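Side-chain contacts in ferric vibriobactin ABC transporter, periplasmic ferric vibriobactin-binding protein (Vibrio cholerae, PDB 3R5T), which binds ferric vibriobactin in the periplasm, probably to deliver the iron-siderophore complex to its ABC transporter: residues A[168-173]-A[244-249]; A[235-240]-A[283-288]. All blocks are in the same frame, centred on the assembly; numbering follows the deposited sequence.

In the fold
The two contacts lie in the C-terminal lobe of this periplasmic binding protein, their centres about 18 Å apart. Along the chain their segments alternate: 168-173, 235-240, 244-249, 283-288. Helix 237-244 connects them, its first turn entering contact 2 and the loop just after it entering contact 1. Both also rest on the mixed five-stranded sheet: contact 1 begins at the end of strand 165-169, whereas segment 235-240 follows strand 229-233. They touch where Met235 CE packs 4.0 Å from Tyr170 O. Contact 1 joins the siderophore-binding strand end, with Ser169 and His171, to the loop after helix 237-244; contact 2 ties the start of that helix to helix 272-286 at the surface, so both fasten it within the same lobe.

Contact 1. Residues A[168-173]-A[244-249]; sequences VSYHGP and LHDPIL. With VBN ((4S,5R)-N-{3-[(2,3-dihydroxybenzoyl)amino]propyl}-2-(2,3-dihydroxyphenyl)-N-[3-({[(4S,5R)-2-(2,3-dihydroxyphenyl)-5-met hyl-4,5-dihydro-1,3-oxazol-4-yl]carbonyl}amino)propyl]-5-methyl-4,5-dihydro-1,3-oxazole-4-carboxamide), chain B.
The chain leaving strand 165-169 and the loop after helix 237-244 stay well apart as backbones, Pro173 and Ile248 being the nearest pair with CA atoms 8.4 Å apart, and Tyr170 spans the interval. With its CG anti to the backbone N (chi1 179°), the ring reaches the loop, and its OH donates to Asp246 OD2 over 2.6 Å. The carboxylate oxygen sits at the ring edge, near the ring plane, but the hydroxyl arrives from above the carboxylate plane, 35° out of it. Tyr219 is a second hydrogen-bonding partner of the same oxygen. Asp246 OD1 is engaged too, accepting from Ile248 N at 3.0 Å in an Asx turn, which restrains the carboxylate's rotation. Beside the hydroxyl-bearing carbon, Leu249 CD1 lies 4.1 Å from Tyr170 CE1, an apolar contact oblique to the ring.

At the strand end and just past it, Ser169 OG and His171 NE2 both donate to the vibriobactin carbonyl OAC, at 2.7 and 2.9 Å; OAC lies at the imidazole edge. The residues flanking Tyr170 thus grip one ligand oxygen while Tyr170 itself is tied to a buried acid. This chemistry implies a polar link between the 244-249 loop and the pocket wall, with the bonds to Asp246 probably favouring its ionised form.

Contact 2. Residues A[235-240]-A[283-288]; sequences MTDQQA and LRRFAG
Arg285 starts with CG anti to its backbone N (chi1 -174°) and bends at chi3 (-84°), which brings the guanidinium up to Asp237, whose CG lies anti to its own carbonyl carbon. The two side chains come from opposite directions and span a backbone separation of 10.8 Å between the CA atoms of Asp237 and Arg285. Arg285 NH2 donates to Asp237 OD2 at 2.8 Å in a nearly straight bond, forming a salt bridge. The oxygen lies close to the guanidinium plane, at its edge, yet the arginine nitrogen stands above the carboxylate plane, 46° out of it. The direct bridge uses one nitrogen and one oxygen; Arg285 NE is 3.6 Å from Asp237 OD2 and reaches it through water.

That water accepts from Arg285 NE at 2.7 Å and donates to Asp237 OD2 at 2.9 Å. NE and NH2 are thus both engaged along one edge, one through water and one directly. The other carboxylate oxygen, OD1, accepts from the backbone N of Gly262, and Tyr261 touches both Asp237 and Arg285, so strand 260-264 lies beside the bridge. Further back, Arg285 CG lies over one face of the Phe286 ring.

Asp237 directly follows Thr236, the N-cap residue. Gln239 N donates to Thr236 OG1 at 3.1 Å, and Thr236 N returns a bond to Gln239 OE1 at 2.9 Å. These reciprocal bonds form a capping box, and the salt bridge next to it joins the first turn of helix 237-244 to the last turn of helix 272-286 at the surface of the C-terminal lobe.

Contact 1. Residues A[168-173]-A[244-249]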
# COMPACT_ATOMS: atom_id res chain seq x y z
N VAL A 168 -2.14 13.29 1.48
CA VAL A 168 -2.63 13.48 2.84
C VAL A 168 -3.67 12.43 3.21
O VAL A 168 -4.53 12.08 2.40
CB VAL A 168 -3.28 14.87 2.98
CG1 VAL A 168 -3.93 15.06 4.35
CG2 VAL A 168 -2.27 15.99 2.69
N SER A 169 -3.59 11.94 4.44
CA SER A 169 -4.67 11.19 5.07
C SER A 169 -5.39 12.14 6.03
O SER A 169 -4.85 12.52 7.06
CB SER A 169 -4.12 9.98 5.82
OG SER A 169 -5.17 9.22 6.40
N TYR A 170 -6.60 12.53 5.65
CA TYR A 170 -7.32 13.60 6.35
C TYR A 170 -8.42 13.09 7.25
O TYR A 170 -9.24 12.27 6.84
CB TYR A 170 -7.91 14.55 5.31
CG TYR A 170 -8.71 15.71 5.86
CD1 TYR A 170 -8.09 16.78 6.50
CD2 TYR A 170 -10.09 15.76 5.69
CE1 TYR A 170 -8.82 17.86 6.97
CE2 TYR A 170 -10.84 16.85 6.16
CZ TYR A 170 -10.20 17.89 6.81
OH TYR A 170 -10.95 18.96 7.27
N HIS A 171 -8.43 13.60 8.48
CA HIS A 171 -9.47 13.27 9.45
C HIS A 171 -10.08 14.48 10.13
O HIS A 171 -10.86 14.32 11.05
CB HIS A 171 -8.94 12.30 10.50
CG HIS A 171 -8.50 10.99 9.92
ND1 HIS A 171 -9.39 10.04 9.46
CD2 HIS A 171 -7.26 10.50 9.69
CE1 HIS A 171 -8.71 9.01 8.98
NE2 HIS A 171 -7.42 9.27 9.10
N GLY A 172 -9.71 15.67 9.69
CA GLY A 172 -10.32 16.90 10.18
C GLY A 172 -9.70 17.49 11.42
O GLY A 172 -8.70 16.98 11.93
N PRO A 173 -10.30 18.57 11.93
CA PRO A 173 -9.78 19.29 13.10
C PRO A 173 -9.74 18.44 14.37
O PRO A 173 -10.54 17.52 14.53
CB PRO A 173 -10.80 20.43 13.32
CG PRO A 173 -11.79 20.35 12.23
CD PRO A 173 -11.55 19.15 11.39
N LEU A 244 -11.22 20.67 0.94
CA LEU A 244 -11.25 21.96 0.23
C LEU A 244 -12.02 23.03 0.99
O LEU A 244 -11.67 24.21 0.93
CB LEU A 244 -11.90 21.77 -1.13
CG LEU A 244 -11.04 21.39 -2.32
CD1 LEU A 244 -11.83 20.49 -3.25
CD2 LEU A 244 -10.52 22.66 -3.04
N HIS A 245 -13.07 22.63 1.69
CA HIS A 245 -13.94 23.58 2.37
C HIS A 245 -13.66 23.71 3.86
O HIS A 245 -14.38 24.41 4.57
CB HIS A 245 -15.42 23.25 2.13
CG HIS A 245 -15.86 23.52 0.72
ND1 HIS A 245 -15.93 22.53 -0.24
CD2 HIS A 245 -16.22 24.66 0.10
CE1 HIS A 245 -16.33 23.05 -1.38
NE2 HIS A 245 -16.52 24.35 -1.20
N ASP A 246 -12.61 23.06 4.35
CA ASP A 246 -12.22 23.19 5.74
C ASP A 246 -11.72 24.62 5.94
O ASP A 246 -10.69 24.99 5.39
CB ASP A 246 -11.12 22.19 6.07
CG ASP A 246 -10.65 22.28 7.51
OD1 ASP A 246 -10.88 23.31 8.17
OD2 ASP A 246 -10.02 21.30 7.98
N PRO A 247 -12.45 25.43 6.72
CA PRO A 247 -12.13 26.86 6.81
C PRO A 247 -10.72 27.12 7.32
O PRO A 247 -10.10 28.11 6.94
CB PRO A 247 -13.16 27.40 7.82
CG PRO A 247 -14.22 26.40 7.86
CD PRO A 247 -13.58 25.07 7.59
N ILE A 248 -10.22 26.26 8.20
CA ILE A 248 -8.88 26.43 8.72
C ILE A 248 -7.82 26.35 7.60
O ILE A 248 -6.80 27.04 7.66
CB ILE A 248 -8.58 25.41 9.84
CG1 ILE A 248 -9.58 25.56 11.00
CG2 ILE A 248 -7.13 25.52 10.31
CD1 ILE A 248 -9.49 26.87 11.72
N LEU A 249 -8.09 25.55 6.57
CA LEU A 249 -7.12 25.31 5.50
C LEU A 249 -7.30 26.23 4.28
O LEU A 249 -6.67 26.03 3.24
CB LEU A 249 -7.21 23.84 5.04
CG LEU A 249 -7.14 22.79 6.15
CD1 LEU A 249 -7.27 21.38 5.57
CD2 LEU A 249 -5.85 22.94 6.95
C VBN B . -5.74 4.07 12.32
N VBN B . -4.18 2.11 11.90
O VBN B . -4.86 4.76 12.73
CA VBN B . -5.54 2.57 12.13
CB VBN B . -5.95 1.70 13.37
CAB VBN B . -9.64 0.44 5.55
OAC VBN B . -4.76 8.25 8.85
OAD VBN B . -9.36 1.02 10.09
OAF VBN B . -2.04 2.91 8.35
OAG VBN B . 1.05 1.91 11.74
OAH VBN B . -2.57 0.23 9.69
OAI VBN B . -3.88 4.24 9.74
OAJ VBN B . -1.59 2.37 11.28
OAK VBN B . -4.98 1.37 9.16
CAL VBN B . -1.76 6.26 6.72
CAM VBN B . -0.54 0.56 14.83
CAN VBN B . -4.28 -2.51 7.85
CAO VBN B . -1.50 4.88 7.01
CAP VBN B . 0.46 0.91 13.88
CAQ VBN B . -3.24 -1.79 8.54
CAR VBN B . -2.75 7.00 7.46
CAS VBN B . -1.89 0.84 14.58
CAT VBN B . -5.55 -1.91 7.65
CAU VBN B . -7.16 7.08 11.64
CAV VBN B . -9.47 4.47 11.34
CAW VBN B . -5.71 7.53 11.40
CAX VBN B . -10.53 3.60 10.62
CAY VBN B . -7.34 5.96 12.66
CAZ VBN B . -8.19 3.73 11.75
NBB VBN B . -4.90 6.69 10.53
NBC VBN B . -10.04 3.14 9.33
NBD VBN B . -7.29 1.40 7.95
OBF VBN B . -8.08 -0.67 7.19
CBG VBN B . -4.45 7.19 9.25
CBH VBN B . -9.43 1.81 9.19
CBJ VBN B . -3.64 1.90 13.22
CBK VBN B . -2.24 4.24 8.05
CBL VBN B . 0.10 1.55 12.68
CBM VBN B . -3.51 -0.50 8.99
CBN VBN B . -3.17 4.93 8.76
CBO VBN B . -1.19 1.81 12.46
CBP VBN B . -4.74 0.06 8.79
CBQ VBN B . -3.44 6.37 8.45
CBR VBN B . -2.23 1.42 13.42
CBS VBN B . -5.79 -0.66 8.08
CBU VBN B . -9.23 0.26 7.00
CBW VBN B . -7.15 -0.02 8.00
CBX VBN B . -8.75 1.54 7.85
NBY VBN B . -7.09 4.59 12.19
OG1 VBN B . -4.67 1.50 14.11
CG2 VBN B . -6.85 0.49 13.15

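Contact 2. Residues A[235-240]-A[283-288]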
# COMPACT_ATOMS: atom_id res chain seq x y z
N MET A 235 -10.15 8.61 -0.71
CA MET A 235 -11.23 9.53 -1.07
C MET A 235 -11.45 9.67 -2.56
O MET A 235 -10.50 9.70 -3.33
CB MET A 235 -10.94 10.92 -0.51
CG MET A 235 -11.07 10.98 0.99
SD MET A 235 -11.10 12.67 1.58
CE MET A 235 -11.19 12.33 3.34
N THR A 236 -12.71 9.79 -2.94
CA THR A 236 -13.07 10.28 -4.27
C THR A 236 -12.91 11.79 -4.30
O THR A 236 -12.76 12.42 -3.25
CB THR A 236 -14.54 9.96 -4.58
OG1 THR A 236 -15.38 10.65 -3.64
CG2 THR A 236 -14.80 8.46 -4.50
N ASP A 237 -12.95 12.39 -5.49
CA ASP A 237 -12.97 13.85 -5.61
C ASP A 237 -14.10 14.50 -4.80
O ASP A 237 -13.89 15.52 -4.15
CB ASP A 237 -13.09 14.27 -7.08
CG ASP A 237 -11.78 14.14 -7.85
OD1 ASP A 237 -10.71 13.87 -7.24
OD2 ASP A 237 -11.81 14.31 -9.08
N GLN A 238 -15.29 13.91 -4.86
CA GLN A 238 -16.43 14.45 -4.12
C GLN A 238 -16.15 14.45 -2.63
O GLN A 238 -16.48 15.40 -1.92
CB GLN A 238 -17.70 13.65 -4.41
CG GLN A 238 -18.92 14.05 -3.58
CD GLN A 238 -19.33 15.50 -3.75
OE1 GLN A 238 -19.81 16.14 -2.81
NE2 GLN A 238 -19.16 16.02 -4.96
N GLN A 239 -15.55 13.37 -2.15
CA GLN A 239 -15.21 13.27 -0.74
C GLN A 239 -14.14 14.28 -0.34
O GLN A 239 -14.17 14.82 0.77
CB GLN A 239 -14.76 11.85 -0.43
CG GLN A 239 -15.94 10.87 -0.32
CD GLN A 239 -15.51 9.44 -0.26
OE1 GLN A 239 -14.41 9.08 -0.69
NE2 GLN A 239 -16.38 8.58 0.27
N ALA A 240 -13.21 14.55 -1.26
CA ALA A 240 -12.16 15.54 -1.03
C ALA A 240 -12.70 16.95 -0.83
O ALA A 240 -11.98 17.83 -0.34
CB ALA A 240 -11.18 15.52 -2.18
N LEU A 283 -4.74 9.56 -15.44
CA LEU A 283 -4.93 9.63 -16.88
C LEU A 283 -6.22 10.37 -17.22
O LEU A 283 -6.24 11.25 -18.10
CB LEU A 283 -4.97 8.24 -17.51
CG LEU A 283 -3.63 7.55 -17.73
CD1 LEU A 283 -3.81 6.05 -18.00
CD2 LEU A 283 -2.88 8.21 -18.87
N ARG A 284 -7.30 10.02 -16.54
CA ARG A 284 -8.59 10.63 -16.80
C ARG A 284 -8.57 12.13 -16.53
O ARG A 284 -9.19 12.90 -17.28
CB ARG A 284 -9.68 9.98 -15.94
CG ARG A 284 -10.11 8.60 -16.42
CD ARG A 284 -11.21 8.01 -15.54
NE ARG A 284 -11.20 6.56 -15.61
CZ ARG A 284 -10.85 5.75 -14.62
NH1 ARG A 284 -10.51 6.25 -13.43
NH2 ARG A 284 -10.88 4.44 -14.81
N ARG A 285 -7.89 12.55 -15.47
CA ARG A 285 -7.89 13.97 -15.14
C ARG A 285 -6.82 14.79 -15.85
O ARG A 285 -7.07 15.93 -16.22
CB ARG A 285 -7.80 14.23 -13.63
CG ARG A 285 -7.95 15.72 -13.31
CD ARG A 285 -8.03 16.02 -11.83
NE ARG A 285 -9.38 15.87 -11.29
CZ ARG A 285 -10.33 16.81 -11.31
NH1 ARG A 285 -10.13 17.99 -11.88
NH2 ARG A 285 -11.50 16.55 -10.75
N PHE A 286 -5.64 14.21 -16.04
CA PHE A 286 -4.49 14.99 -16.52
C PHE A 286 -4.02 14.67 -17.94
O PHE A 286 -3.14 15.36 -18.46
CB PHE A 286 -3.32 14.90 -15.53
CG PHE A 286 -3.64 15.40 -14.15
CD1 PHE A 286 -3.64 14.53 -13.06
CD2 PHE A 286 -3.95 16.74 -13.92
CE1 PHE A 286 -3.94 14.99 -11.79
CE2 PHE A 286 -4.25 17.20 -12.65
CZ PHE A 286 -4.24 16.32 -11.58
N ALA A 287 -4.59 13.66 -18.58
CA ALA A 287 -4.25 13.34 -19.96
C ALA A 287 -5.40 13.71 -20.88
O ALA A 287 -6.55 13.81 -20.45
CB ALA A 287 -3.89 11.86 -20.10
N GLY A 288 -5.10 13.92 -22.16
CA GLY A 288 -6.13 14.34 -23.10
C GLY A 288 -6.90 13.15 -23.64
O GLY A 288 -7.24 12.22 -22.90
O HOH W 1 -9.20 13.50 -9.95